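Local structure of PvdO (5HHA) at residues A[81-86]-A[210-215]; A[123-128]-A[198-203]; A[177-182]-A[257-262]; A[184-189]-A[214-219]. The protein probably takes part in maturation of the pyoverdine chromophore in the periplasm, has a fold related to formylglycine-generating enzymes, and binds a calcium ion. All blocks are in the same frame, centred on the assembly; numbering follows the deposited sequence.

Contact 1: A[81-86]-A[210-215]; sequences RYQVTA and VYDMHG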
loop_
_atom_site.group_PDB
_atom_site.type_symbol
_atom_site.label_atom_id
_atom_site.label_comp_id
_atom_site.label_asym_id
_atom_site.label_seq_id
_atom_site.Cartn_x
_atom_site.Cartn_y
_atom_site.Cartn_z
ATOM N N ARG A 81 -4.441 -6.719 -5.526
ATOM C CA ARG A 81 -5.367 -5.658 -5.909
ATOM C C ARG A 81 -5.954 -4.951 -4.701
ATOM O O ARG A 81 -6.413 -3.794 -4.794
ATOM C CB ARG A 81 -6.456 -6.157 -6.871
ATOM C CG ARG A 81 -7.440 -7.166 -6.337
ATOM C CD ARG A 81 -8.498 -7.377 -7.404
ATOM N NE ARG A 81 -9.548 -8.310 -7.020
ATOM C CZ ARG A 81 -10.673 -8.459 -7.713
ATOM N NH1 ARG A 81 -10.864 -7.762 -8.831
ATOM N NH2 ARG A 81 -11.598 -9.324 -7.298
ATOM N N TYR A 82 -5.964 -5.662 -3.581
ATOM C CA TYR A 82 -6.316 -5.112 -2.279
ATOM C C TYR A 82 -5.082 -5.121 -1.382
ATOM O O TYR A 82 -4.113 -5.842 -1.649
ATOM C CB TYR A 82 -7.360 -5.987 -1.592
ATOM C CG TYR A 82 -8.590 -6.269 -2.413
ATOM C CD1 TYR A 82 -9.403 -5.237 -2.835
ATOM C CD2 TYR A 82 -8.960 -7.571 -2.758
ATOM C CE1 TYR A 82 -10.549 -5.478 -3.560
ATOM C CE2 TYR A 82 -10.111 -7.819 -3.491
ATOM C CZ TYR A 82 -10.871 -6.759 -3.896
ATOM O OH TYR A 82 -12.015 -7.005 -4.624
ATOM N N GLN A 83 -5.117 -4.342 -0.319
ATOM C CA GLN A 83 -4.267 -4.592 0.813
ATOM C C GLN A 83 -4.502 -6.036 1.289
ATOM O O GLN A 83 -5.618 -6.570 1.185
ATOM C CB GLN A 83 -4.589 -3.577 1.908
ATOM C CG GLN A 83 -4.091 -2.163 1.567
ATOM C CD GLN A 83 -5.132 -1.053 1.663
ATOM O OE1 GLN A 83 -6.283 -1.246 2.059
ATOM N NE2 GLN A 83 -4.686 0.161 1.312
ATOM N N VAL A 84 -3.444 -6.671 1.776
ATOM C CA VAL A 84 -3.596 -8.019 2.312
ATOM C C VAL A 84 -4.566 -7.955 3.477
ATOM O O VAL A 84 -4.513 -7.038 4.287
ATOM C CB VAL A 84 -2.243 -8.589 2.703
ATOM C CG1 VAL A 84 -2.397 -9.931 3.456
ATOM C CG2 VAL A 84 -1.382 -8.791 1.460
ATOM N N THR A 85 -5.493 -8.906 3.547
ATOM C CA THR A 85 -6.569 -8.803 4.525
ATOM C C THR A 85 -6.233 -9.460 5.845
ATOM O O THR A 85 -5.304 -10.260 5.944
ATOM C CB THR A 85 -7.864 -9.460 4.032
ATOM O OG1 THR A 85 -7.651 -10.876 3.950
ATOM C CG2 THR A 85 -8.333 -8.895 2.682
ATOM N N ALA A 86 -7.010 -9.115 6.854
ATOM C CA ALA A 86 -6.878 -9.743 8.164
ATOM C C ALA A 86 -7.029 -11.259 8.073
ATOM O O ALA A 86 -6.288 -11.992 8.731
ATOM C CB ALA A 86 -7.892 -9.180 9.119
ATOM N N VAL A 210 -6.959 -1.817 -9.454
ATOM C CA VAL A 210 -6.431 -1.821 -8.086
ATOM C C VAL A 210 -7.367 -1.023 -7.182
ATOM O O VAL A 210 -7.884 0.024 -7.578
ATOM C CB VAL A 210 -5.040 -1.195 -8.064
ATOM C CG1 VAL A 210 -4.447 -1.295 -6.668
ATOM C CG2 VAL A 210 -4.126 -1.897 -9.037
ATOM N N TYR A 211 -7.569 -1.490 -5.945
ATOM C CA TYR A 211 -8.477 -0.871 -4.975
ATOM C C TYR A 211 -7.711 -0.313 -3.775
ATOM O O TYR A 211 -6.650 -0.827 -3.398
ATOM C CB TYR A 211 -9.448 -1.910 -4.417
ATOM C CG TYR A 211 -10.416 -2.477 -5.430
ATOM C CD1 TYR A 211 -10.054 -3.530 -6.269
ATOM C CD2 TYR A 211 -11.710 -1.990 -5.499
ATOM C CE1 TYR A 211 -10.943 -4.053 -7.173
ATOM C CE2 TYR A 211 -12.625 -2.536 -6.396
ATOM C CZ TYR A 211 -12.216 -3.555 -7.211
ATOM O OH TYR A 211 -13.124 -4.095 -8.131
ATOM N N ASP A 212 -8.275 0.725 -3.177
ATOM C CA ASP A 212 -7.822 1.298 -1.901
ATOM C C ASP A 212 -6.431 1.921 -1.952
ATOM O O ASP A 212 -5.794 2.052 -0.906
ATOM C CB ASP A 212 -7.930 0.282 -0.755
ATOM C CG ASP A 212 -9.361 -0.104 -0.447
ATOM O OD1 ASP A 212 -10.207 0.801 -0.238
ATOM O OD2 ASP A 212 -9.669 -1.324 -0.419
ATOM N N MET A 213 -5.974 2.342 -3.124
ATOM C CA MET A 213 -4.675 2.985 -3.190
ATOM C C MET A 213 -4.680 4.387 -2.574
ATOM O O MET A 213 -3.616 4.969 -2.369
ATOM C CB MET A 213 -4.178 3.035 -4.629
ATOM C CG MET A 213 -3.558 1.723 -5.101
ATOM S SD MET A 213 -1.905 1.521 -4.400
ATOM C CE MET A 213 -1.281 0.150 -5.330
ATOM N N HIS A 214 -5.847 4.946 -2.282
ATOM C CA HIS A 214 -5.958 6.321 -1.786
ATOM C C HIS A 214 -6.573 6.446 -0.423
ATOM O O HIS A 214 -6.930 7.535 0.008
ATOM C CB HIS A 214 -6.618 7.199 -2.844
ATOM C CG HIS A 214 -5.902 7.093 -4.151
ATOM N ND1 HIS A 214 -4.880 7.920 -4.578
ATOM C CD2 HIS A 214 -6.017 6.135 -5.079
ATOM C CE1 HIS A 214 -4.410 7.465 -5.731
ATOM N NE2 HIS A 214 -5.108 6.391 -6.061
ATOM N N GLY A 215 -6.664 5.335 0.301
ATOM C CA GLY A 215 -7.120 5.398 1.678
ATOM C C GLY A 215 -7.018 4.049 2.370
ATOM O O GLY A 215 -6.299 3.132 1.931
HETATM O O HOH W 1 -7.470 -2.841 0.151
#

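Contact 2: A[123-128]-A[198-203]; sequences RQPAVC and SPVGSF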
loop_
_atom_site.group_PDB
_atom_site.type_symbol
_atom_site.label_atom_id
_atom_site.label_comp_id
_atom_site.label_asym_id
_atom_site.label_seq_id
_atom_site.Cartn_x
_atom_site.Cartn_y
_atom_site.Cartn_z
ATOM N N ARG A 123 -12.169 -9.242 6.077
ATOM C CA ARG A 123 -11.854 -8.544 4.841
ATOM C C ARG A 123 -11.356 -7.129 5.071
ATOM O O ARG A 123 -11.017 -6.458 4.106
ATOM C CB ARG A 123 -13.058 -8.506 3.910
ATOM C CG ARG A 123 -13.594 -9.893 3.608
ATOM C CD ARG A 123 -13.441 -10.251 2.202
ATOM N NE ARG A 123 -12.136 -10.839 2.024
ATOM C CZ ARG A 123 -11.346 -10.622 0.986
ATOM N NH1 ARG A 123 -11.728 -9.812 -0.002
ATOM N NH2 ARG A 123 -10.173 -11.241 0.950
ATOM N N GLN A 124 -11.274 -6.671 6.308
ATOM C CA GLN A 124 -10.579 -5.408 6.538
ATOM C C GLN A 124 -9.078 -5.667 6.377
ATOM O O GLN A 124 -8.607 -6.793 6.466
ATOM C CB GLN A 124 -10.892 -4.865 7.923
ATOM C CG GLN A 124 -12.157 -3.999 7.960
ATOM C CD GLN A 124 -12.671 -3.810 9.370
ATOM O OE1 GLN A 124 -12.226 -2.942 10.111
ATOM N NE2 GLN A 124 -13.633 -4.632 9.760
ATOM N N PRO A 125 -8.284 -4.609 6.126
ATOM C CA PRO A 125 -6.845 -4.824 5.934
ATOM C C PRO A 125 -6.155 -5.376 7.172
ATOM O O PRO A 125 -6.434 -4.970 8.308
ATOM C CB PRO A 125 -6.301 -3.419 5.625
ATOM C CG PRO A 125 -7.476 -2.646 5.166
ATOM C CD PRO A 125 -8.675 -3.213 5.889
ATOM N N ALA A 126 -5.202 -6.268 6.944
ATOM C CA ALA A 126 -4.249 -6.642 7.980
ATOM C C ALA A 126 -3.475 -5.404 8.418
ATOM O O ALA A 126 -3.053 -4.573 7.586
ATOM C CB ALA A 126 -3.284 -7.673 7.452
ATOM N N VAL A 127 -3.263 -5.268 9.712
ATOM C CA VAL A 127 -2.483 -4.181 10.277
ATOM C C VAL A 127 -1.648 -4.750 11.438
ATOM O O VAL A 127 -1.627 -5.973 11.661
ATOM C CB VAL A 127 -3.407 -3.038 10.761
ATOM C CG1 VAL A 127 -4.093 -2.362 9.576
ATOM C CG2 VAL A 127 -4.440 -3.532 11.796
ATOM N N CYS A 128 -0.958 -3.878 12.167
ATOM C CA CYS A 128 -0.245 -4.284 13.376
ATOM C C CYS A 128 0.862 -5.258 13.053
ATOM O O CYS A 128 1.195 -6.132 13.872
ATOM C CB CYS A 128 -1.229 -4.819 14.428
ATOM S SG CYS A 128 -2.287 -3.538 15.099
ATOM N N SER A 198 -12.221 -0.085 6.311
ATOM C CA SER A 198 -13.334 -0.651 5.587
ATOM C C SER A 198 -12.890 -1.968 4.974
ATOM O O SER A 198 -11.716 -2.202 4.724
ATOM C CB SER A 198 -13.752 0.319 4.468
ATOM O OG SER A 198 -12.601 0.833 3.768
ATOM N N PRO A 199 -13.845 -2.870 4.702
ATOM C CA PRO A 199 -13.465 -4.076 3.975
ATOM C C PRO A 199 -12.769 -3.682 2.696
ATOM O O PRO A 199 -13.137 -2.704 2.054
ATOM C CB PRO A 199 -14.809 -4.773 3.691
ATOM C CG PRO A 199 -15.750 -4.198 4.690
ATOM C CD PRO A 199 -15.281 -2.801 4.998
ATOM N N VAL A 200 -11.782 -4.452 2.282
ATOM C CA VAL A 200 -11.062 -4.109 1.067
ATOM C C VAL A 200 -12.038 -4.094 -0.108
ATOM O O VAL A 200 -12.956 -4.933 -0.189
ATOM C CB VAL A 200 -9.869 -5.051 0.825
ATOM C CG1 VAL A 200 -8.894 -4.967 2.005
ATOM C CG2 VAL A 200 -10.333 -6.504 0.574
ATOM N N GLY A 201 -11.872 -3.125 -1.007
ATOM C CA GLY A 201 -12.713 -3.045 -2.187
ATOM C C GLY A 201 -14.081 -2.422 -1.957
ATOM O O GLY A 201 -15.022 -2.730 -2.707
ATOM N N SER A 202 -14.243 -1.567 -0.953
ATOM C CA SER A 202 -15.524 -0.933 -0.663
ATOM C C SER A 202 -15.773 0.295 -1.540
ATOM O O SER A 202 -16.851 0.914 -1.434
ATOM C CB SER A 202 -15.628 -0.549 0.805
ATOM O OG SER A 202 -15.648 -1.712 1.620
ATOM N N PHE A 203 -14.812 0.633 -2.396
ATOM C CA PHE A 203 -14.916 1.791 -3.294
ATOM C C PHE A 203 -14.462 1.317 -4.675
ATOM O O PHE A 203 -13.879 0.236 -4.805
ATOM C CB PHE A 203 -14.027 2.949 -2.790
ATOM C CG PHE A 203 -14.303 3.322 -1.365
ATOM C CD1 PHE A 203 -13.641 2.710 -0.324
ATOM C CD2 PHE A 203 -15.293 4.240 -1.049
ATOM C CE1 PHE A 203 -13.964 3.014 1.004
ATOM C CE2 PHE A 203 -15.591 4.549 0.246
ATOM C CZ PHE A 203 -14.940 3.932 1.280
HETATM O O HOH W 2 -13.881 -7.318 1.018
#

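Contact 3: A[177-182]-A[257-262]; sequences KEYSIA and PPIFSR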
loop_
_atom_site.group_PDB
_atom_site.type_symbol
_atom_site.label_atom_id
_atom_site.label_comp_id
_atom_site.label_asym_id
_atom_site.label_seq_id
_atom_site.Cartn_x
_atom_site.Cartn_y
_atom_site.Cartn_z
ATOM N N LYS A 177 -18.763 19.192 -2.943
ATOM C CA LYS A 177 -17.784 19.709 -1.979
ATOM C C LYS A 177 -16.525 20.057 -2.740
ATOM O O LYS A 177 -16.314 19.629 -3.874
ATOM C CB LYS A 177 -17.480 18.686 -0.888
ATOM C CG LYS A 177 -18.634 18.386 0.074
ATOM C CD LYS A 177 -18.288 17.265 1.040
ATOM C CE LYS A 177 -19.466 16.909 1.927
ATOM N NZ LYS A 177 -19.845 18.036 2.813
ATOM N N GLU A 178 -15.652 20.824 -2.103
ATOM C CA GLU A 178 -14.451 21.281 -2.765
ATOM C C GLU A 178 -13.407 20.168 -2.938
ATOM O O GLU A 178 -12.804 20.057 -3.995
ATOM C CB GLU A 178 -13.863 22.467 -2.000
ATOM C CG GLU A 178 -12.731 23.109 -2.689
ATOM C CD GLU A 178 -12.189 24.375 -1.987
ATOM O OE1 GLU A 178 -12.688 24.720 -0.882
ATOM O OE2 GLU A 178 -11.257 25.002 -2.566
ATOM N N TYR A 179 -13.158 19.384 -1.892
ATOM C CA TYR A 179 -12.049 18.417 -1.902
ATOM C C TYR A 179 -12.435 17.236 -1.024
ATOM O O TYR A 179 -11.987 17.090 0.092
ATOM C CB TYR A 179 -10.745 19.114 -1.440
ATOM C CG TYR A 179 -9.419 18.422 -1.694
ATOM C CD1 TYR A 179 -9.085 17.202 -1.101
ATOM C CD2 TYR A 179 -8.484 19.020 -2.503
ATOM C CE1 TYR A 179 -7.866 16.606 -1.345
ATOM C CE2 TYR A 179 -7.264 18.444 -2.733
ATOM C CZ TYR A 179 -6.956 17.233 -2.141
ATOM O OH TYR A 179 -5.753 16.636 -2.365
ATOM N N SER A 180 -13.372 16.431 -1.523
ATOM C CA SER A 180 -13.853 15.241 -0.841
ATOM C C SER A 180 -13.678 14.077 -1.779
ATOM O O SER A 180 -13.963 14.179 -2.981
ATOM C CB SER A 180 -15.313 15.422 -0.464
ATOM O OG SER A 180 -15.829 14.264 0.159
ATOM N N ILE A 181 -13.186 12.968 -1.236
ATOM C CA ILE A 181 -12.964 11.762 -2.027
ATOM C C ILE A 181 -13.697 10.578 -1.394
ATOM O O ILE A 181 -13.310 9.428 -1.600
ATOM C CB ILE A 181 -11.460 11.467 -2.191
ATOM C CG1 ILE A 181 -10.751 11.213 -0.853
ATOM C CG2 ILE A 181 -10.787 12.609 -2.927
ATOM C CD1 ILE A 181 -9.285 10.823 -1.004
ATOM N N ALA A 182 -14.728 10.881 -0.619
ATOM C CA ALA A 182 -15.476 9.860 0.113
ATOM C C ALA A 182 -16.200 8.839 -0.759
ATOM O O ALA A 182 -16.567 7.770 -0.247
ATOM C CB ALA A 182 -16.451 10.523 1.024
ATOM N N PRO A 257 -6.520 13.056 6.932
ATOM C CA PRO A 257 -7.280 13.843 5.960
ATOM C C PRO A 257 -6.893 13.514 4.510
ATOM O O PRO A 257 -5.765 13.046 4.272
ATOM C CB PRO A 257 -6.917 15.277 6.341
ATOM C CG PRO A 257 -5.534 15.165 6.939
ATOM C CD PRO A 257 -5.535 13.858 7.685
ATOM N N PRO A 258 -7.776 13.762 3.546
ATOM C CA PRO A 258 -7.544 13.331 2.158
ATOM C C PRO A 258 -6.451 14.109 1.425
ATOM O O PRO A 258 -5.996 13.657 0.393
ATOM C CB PRO A 258 -8.898 13.533 1.498
ATOM C CG PRO A 258 -9.576 14.599 2.330
ATOM C CD PRO A 258 -9.124 14.342 3.735
ATOM N N ILE A 259 -5.976 15.217 1.982
ATOM C CA ILE A 259 -4.857 15.927 1.389
ATOM C C ILE A 259 -3.615 15.029 1.346
ATOM O O ILE A 259 -2.729 15.232 0.518
ATOM C CB ILE A 259 -4.581 17.254 2.185
ATOM C CG1 ILE A 259 -3.723 18.237 1.405
ATOM C CG2 ILE A 259 -4.027 16.965 3.536
ATOM C CD1 ILE A 259 -4.379 18.819 0.190
ATOM N N PHE A 260 -3.564 14.004 2.206
ATOM C CA PHE A 260 -2.448 13.056 2.187
ATOM C C PHE A 260 -2.751 11.788 1.396
ATOM O O PHE A 260 -1.904 10.895 1.340
ATOM C CB PHE A 260 -2.018 12.720 3.612
ATOM C CG PHE A 260 -1.643 13.920 4.421
ATOM C CD1 PHE A 260 -0.723 14.828 3.948
ATOM C CD2 PHE A 260 -2.199 14.152 5.661
ATOM C CE1 PHE A 260 -0.384 15.951 4.684
ATOM C CE2 PHE A 260 -1.855 15.264 6.398
ATOM C CZ PHE A 260 -0.936 16.162 5.912
ATOM N N SER A 261 -3.902 11.733 0.724
ATOM C CA SER A 261 -4.280 10.590 -0.085
ATOM C C SER A 261 -3.799 10.683 -1.522
ATOM O O SER A 261 -3.946 9.720 -2.291
ATOM C CB SER A 261 -5.799 10.441 -0.104
ATOM O OG SER A 261 -6.280 9.945 1.138
ATOM N N ARG A 262 -3.192 11.810 -1.881
ATOM C CA ARG A 262 -2.733 12.037 -3.245
ATOM C C ARG A 262 -1.739 10.947 -3.641
ATOM O O ARG A 262 -0.950 10.487 -2.803
ATOM C CB ARG A 262 -2.034 13.393 -3.303
ATOM C CG ARG A 262 -2.895 14.574 -2.881
ATOM C CD ARG A 262 -2.112 15.885 -2.711
ATOM N NE ARG A 262 -1.065 15.704 -1.722
ATOM C CZ ARG A 262 0.222 15.514 -1.968
ATOM N NH1 ARG A 262 0.739 15.710 -3.180
ATOM N NH2 ARG A 262 1.026 15.231 -0.976
#

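Contact 4: A[184-189]-A[214-219]; sequences HANTYG and HGNVYE. With CA (calcium ion), chain C.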
loop_
_atom_site.group_PDB
_atom_site.type_symbol
_atom_site.label_atom_id
_atom_site.label_comp_id
_atom_site.label_asym_id
_atom_site.label_seq_id
_atom_site.Cartn_x
_atom_site.Cartn_y
_atom_site.Cartn_z
ATOM N N HIS A 184 -14.585 7.466 -3.255
ATOM C CA HIS A 184 -13.487 6.657 -3.752
ATOM C C HIS A 184 -12.479 6.171 -2.731
ATOM O O HIS A 184 -11.660 5.346 -3.072
ATOM C CB HIS A 184 -12.771 7.409 -4.873
ATOM C CG HIS A 184 -13.619 7.572 -6.086
ATOM N ND1 HIS A 184 -13.730 6.619 -7.084
ATOM C CD2 HIS A 184 -14.474 8.564 -6.410
ATOM C CE1 HIS A 184 -14.607 7.037 -7.978
ATOM N NE2 HIS A 184 -15.067 8.213 -7.597
ATOM N N ALA A 185 -12.510 6.677 -1.507
ATOM C CA ALA A 185 -11.502 6.278 -0.541
ATOM C C ALA A 185 -11.951 6.495 0.867
ATOM O O ALA A 185 -12.713 7.390 1.164
ATOM C CB ALA A 185 -10.223 7.076 -0.786
ATOM N N ASN A 186 -11.409 5.681 1.763
ATOM C CA ASN A 186 -11.675 5.775 3.187
ATOM C C ASN A 186 -10.618 6.589 3.920
ATOM O O ASN A 186 -9.469 6.159 4.028
ATOM C CB ASN A 186 -11.762 4.360 3.787
ATOM C CG ASN A 186 -12.082 4.356 5.263
ATOM O OD1 ASN A 186 -12.540 5.341 5.816
ATOM N ND2 ASN A 186 -11.922 3.212 5.898
ATOM N N THR A 187 -10.993 7.789 4.342
ATOM C CA THR A 187 -10.090 8.690 5.046
ATOM C C THR A 187 -10.789 9.162 6.302
ATOM O O THR A 187 -11.820 8.591 6.670
ATOM C CB THR A 187 -9.604 9.871 4.180
ATOM O OG1 THR A 187 -10.678 10.787 3.918
ATOM C CG2 THR A 187 -9.003 9.343 2.895
ATOM N N TYR A 188 -10.243 10.138 7.012
ATOM C CA TYR A 188 -10.767 10.543 8.315
ATOM C C TYR A 188 -12.269 10.766 8.310
ATOM O O TYR A 188 -12.818 11.441 7.461
ATOM C CB TYR A 188 -10.089 11.851 8.775
ATOM C CG TYR A 188 -10.737 12.406 10.012
ATOM C CD1 TYR A 188 -10.535 11.806 11.242
ATOM C CD2 TYR A 188 -11.621 13.491 9.947
ATOM C CE1 TYR A 188 -11.184 12.273 12.376
ATOM C CE2 TYR A 188 -12.265 13.966 11.083
ATOM C CZ TYR A 188 -12.037 13.356 12.271
ATOM O OH TYR A 188 -12.695 13.850 13.385
ATOM N N GLY A 189 -12.924 10.203 9.304
ATOM C CA GLY A 189 -14.323 10.503 9.556
ATOM C C GLY A 189 -15.288 9.624 8.802
ATOM O O GLY A 189 -14.924 8.835 7.976
ATOM N N HIS A 214 -5.847 4.946 -2.282
ATOM C CA HIS A 214 -5.958 6.321 -1.786
ATOM C C HIS A 214 -6.573 6.446 -0.423
ATOM O O HIS A 214 -6.930 7.535 0.008
ATOM C CB HIS A 214 -6.618 7.199 -2.844
ATOM C CG HIS A 214 -5.902 7.093 -4.151
ATOM N ND1 HIS A 214 -4.880 7.920 -4.578
ATOM C CD2 HIS A 214 -6.017 6.135 -5.079
ATOM C CE1 HIS A 214 -4.410 7.465 -5.731
ATOM N NE2 HIS A 214 -5.108 6.391 -6.061
ATOM N N GLY A 215 -6.664 5.335 0.301
ATOM C CA GLY A 215 -7.120 5.398 1.678
ATOM C C GLY A 215 -7.018 4.049 2.370
ATOM O O GLY A 215 -6.299 3.132 1.931
ATOM N N ASN A 216 -7.759 3.944 3.462
ATOM C CA ASN A 216 -7.886 2.734 4.267
ATOM C C ASN A 216 -6.700 2.583 5.221
ATOM O O ASN A 216 -6.840 2.844 6.415
ATOM C CB ASN A 216 -8.210 1.486 3.425
ATOM C CG ASN A 216 -9.221 0.574 4.105
ATOM O OD1 ASN A 216 -9.777 0.922 5.134
ATOM N ND2 ASN A 216 -9.470 -0.590 3.506
ATOM N N VAL A 217 -5.527 2.179 4.715
ATOM C CA VAL A 217 -4.320 2.104 5.517
ATOM C C VAL A 217 -3.120 2.557 4.710
ATOM O O VAL A 217 -3.088 2.419 3.485
ATOM C CB VAL A 217 -4.036 0.640 6.010
ATOM C CG1 VAL A 217 -5.067 0.193 7.017
ATOM C CG2 VAL A 217 -3.983 -0.361 4.880
ATOM N N TYR A 218 -2.127 3.080 5.415
ATOM C CA TYR A 218 -0.775 3.139 4.830
ATOM C C TYR A 218 -0.280 1.727 4.557
ATOM O O TYR A 218 -0.823 0.753 5.101
ATOM C CB TYR A 218 0.182 3.810 5.816
ATOM C CG TYR A 218 0.296 5.311 5.661
ATOM C CD1 TYR A 218 1.242 5.849 4.799
ATOM C CD2 TYR A 218 -0.515 6.187 6.373
ATOM C CE1 TYR A 218 1.400 7.215 4.657
ATOM C CE2 TYR A 218 -0.361 7.570 6.233
ATOM C CZ TYR A 218 0.594 8.067 5.357
ATOM O OH TYR A 218 0.826 9.438 5.195
ATOM N N GLU A 219 0.774 1.620 3.764
ATOM C CA GLU A 219 1.334 0.342 3.369
ATOM C C GLU A 219 2.839 0.382 3.434
ATOM O O GLU A 219 3.470 1.313 2.915
ATOM C CB GLU A 219 0.981 0.013 1.926
ATOM C CG GLU A 219 -0.505 -0.192 1.688
ATOM C CD GLU A 219 -0.865 -0.167 0.225
ATOM O OE1 GLU A 219 0.040 -0.344 -0.625
ATOM O OE2 GLU A 219 -2.066 0.012 -0.087
HETATM CA CA CA C . -13.599 7.106 7.010
HETATM O O HOH W 3 -9.133 4.228 -2.689
HETATM O O HOH W 4 -12.096 6.713 8.799
#

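Contact 1: A[81-86]-A[210-215]
In the fold that PvdO shares with formylglycine-generating enzymes, Arg81 to Gln83, just past strand 77-80, meet Val210 to Gly215, which lead into and begin the family's Asp-Met-x-Gly-Asn-Val motif at Asp212. One backbone bond joins them: Tyr211 N to Arg81 O, 2.8 Å, nearly straight (166°) and in the carbonyl plane. Beyond it three long side chains run side by side in the same direction. CE1 of Tyr82 lies over one face of the Tyr211 ring, 3.4 Å from its CD1, yet the planes make 38°, so the pair is oblique rather than stacked. Arg81 lies on the same side of the Tyr82 ring as Tyr211, its CG 3.9 Å above that ring's plane. Its CD and NH1 each come within 4.1 Å of Tyr211 CE1, the guanidinium roughly perpendicular to the ring, while NH2 forms a salt bridge with Glu41. Farther along the segment, Gln83 bends at chi2 to bring its amide across Asp212, the first residue of a type I turn ending at Gly215. Gln83 NE2 is bonded mainly to Glu219 and only weakly, at 3.4 Å, to Gly215 O. The carboxylate of Asp212 also accepts from Gly201 N. One water bridges the segments, accepting from Gln83 N (2.8 Å) and donating to Gln83 OE1 (2.8 Å) and Asp212 OD2 (2.7 Å).

Contact 2: A[123-128]-A[198-203]
Val200 lies roughly perpendicular to the Arg123 chain and is set against that residue's backbone oxygen as well. The arginine chain is bent at both chi2 and chi3 (87°), which folds the guanidinium back until NH1 lies 3.6 Å from Val200 CG2, in an oblique approach. Val200 also straddles the peptide oxygen of Arg123: its CG1 stands 3.3 Å from Arg123 O, and its own N-H donates to that same oxygen over 2.8 Å. The bond is straight at hydrogen (165°) although the donor is tilted 34° from the carbonyl plane. Pro199 CA adds a C-H...O contact to the same acceptor, so three groups of the 198-203 segment converge on one carbonyl. Pro125 and Val200 run antiparallel alongside one another, CG of the proline 4.2 Å from CG1 of the valine, and Pro125 CD rests 3.4 Å from Ser198 O. Gln124 contributes its aliphatic part, with CG against the Ser198 carbonyl group. A water held by Val200 O at 2.8 Å reaches Arg123 NH1 only weakly. Val200 is the second residue of a type II turn from Pro199 to Ser202, with Gly201 at the positive-phi position and Ser202 OG bonded back to Pro199 O (2.7 Å). The 123-128 loop runs between helices 86-96 and 131-145. It is tied to the first residue of helix 86-96 by the Gln124-Ala86 backbone bond and to the loop just before it by Ala126-Val84, while the 198-203 turn belongs to the long connection from helix 154-162 to strand 218-221.

Contact 3: A[177-182]-A[257-262]
Tyr179, Pro258 and Ile181 bury the most surface here, and their contacts are those of an apolar patch between two loops. Tyr179 stretches out from its backbone with CG anti to N (chi1 -165°), carrying the ring across the short 3-10 segment around 258-260. Pro258 O lies at the ring's edge, in its plane, 3.9 Å from CE1. At the far end the hydroxyl oxygen touches carbon on two residues: Ile259 CD1 at 3.6 Å and Arg262 CG, also at 3.6 Å, both side chains running roughly perpendicular to the tyrosine. Ile181 points in nearly the same direction as Tyr179 and touches through its terminal methyl, CD1 standing 3.7 Å from Pro258 CB and 3.6 Å from Ser261 CB. Pro258 is thereby touched by both, through its ring carbons and its carbonyl. That carbonyl also accepts from Ser261 N (2.9 Å), one of the bonds shaping the 3-10 segment. Arg262 is held separately: NE donates 2.8 Å to Ile259 O, nearly along the C=O axis (170°), and salt bridges to Glu58 and Glu65 occupy its end. Ser261 OG, beside the Ile181 methyl, is bonded to His214 O. The Phe173 ring also meets that of Tyr179, planes at about 45°. The contact thus joins the long loop region between helix 154-162 and strand 218-221 to the connection between the antiparallel strands 247-251 and 266-269.

Contact 4: A[184-189]-A[214-219]
The side-chain amides of Asn186 and Asn216 meet with their planes 47° apart, neither stacked nor coplanar. ND2 of Asn186 approaches OD1 of Asn216 from above the carbonyl plane, at 3.2 Å, and the oxygen lies somewhat out of the plane of the donor amide too, so this is a bent link. Each group has a further partner: Asn186 ND2 also donates to Phe196 O, and Asn216 OD1 also accepts from Ser198 N. The other end of the Asn186 amide, OD1, binds calcium at 2.4 Å. With both ends engaged, the amide's rotation is fixed, and the metal pull on OD1 would probably make the N-H groups better donors. Its CG stands anti to the backbone N (chi1 -178°), which turns the amide toward the ion. The backbone adds a more regular bond, Asn216 N to Asn186 O, 2.9 Å and 168° at hydrogen, in the carbonyl plane on a lone pair. Gly215 CA comes within 3.4 Å of that same oxygen. Ala185 CB packs 3.4 Å from His214 O, and a water donates to His184 O while accepting weakly from His214 N. Thr187 O (2.3 Å), Gly189 O (2.4 Å) and a water join the calcium shell, which Asp192, through both carboxylate oxygens, and Tyr194 O complete to seven coordinating oxygens. The arrangement is a loop calcium site braced against the Gly-Asn-Val motif of the family, consistent with the calcium-binding fold of formylglycine-generating enzymes.

Overall arrangement
From the N terminus, the chain leaves strand 77-80 through 81-86, whose return partner 210-215 closes the longest loop, contact 1. Contact 2 is nested within it, bringing 123-128, between two helices, to 198-203. Contact 3 crosses both, since 177-182 falls inside those loops while 257-262 lies beyond them. Contact 4, 184-189 with 214-219, is nested in contact 3, crosses contact 2 and shares His214 and Gly215 with contact 1. The motif running into strand 218-221 is therefore the hub: it is tied to the strand-helix connection of 81-86, to the calcium loop, and through His214 to the 257-262 connection, with the 198-203 turn packed alongside.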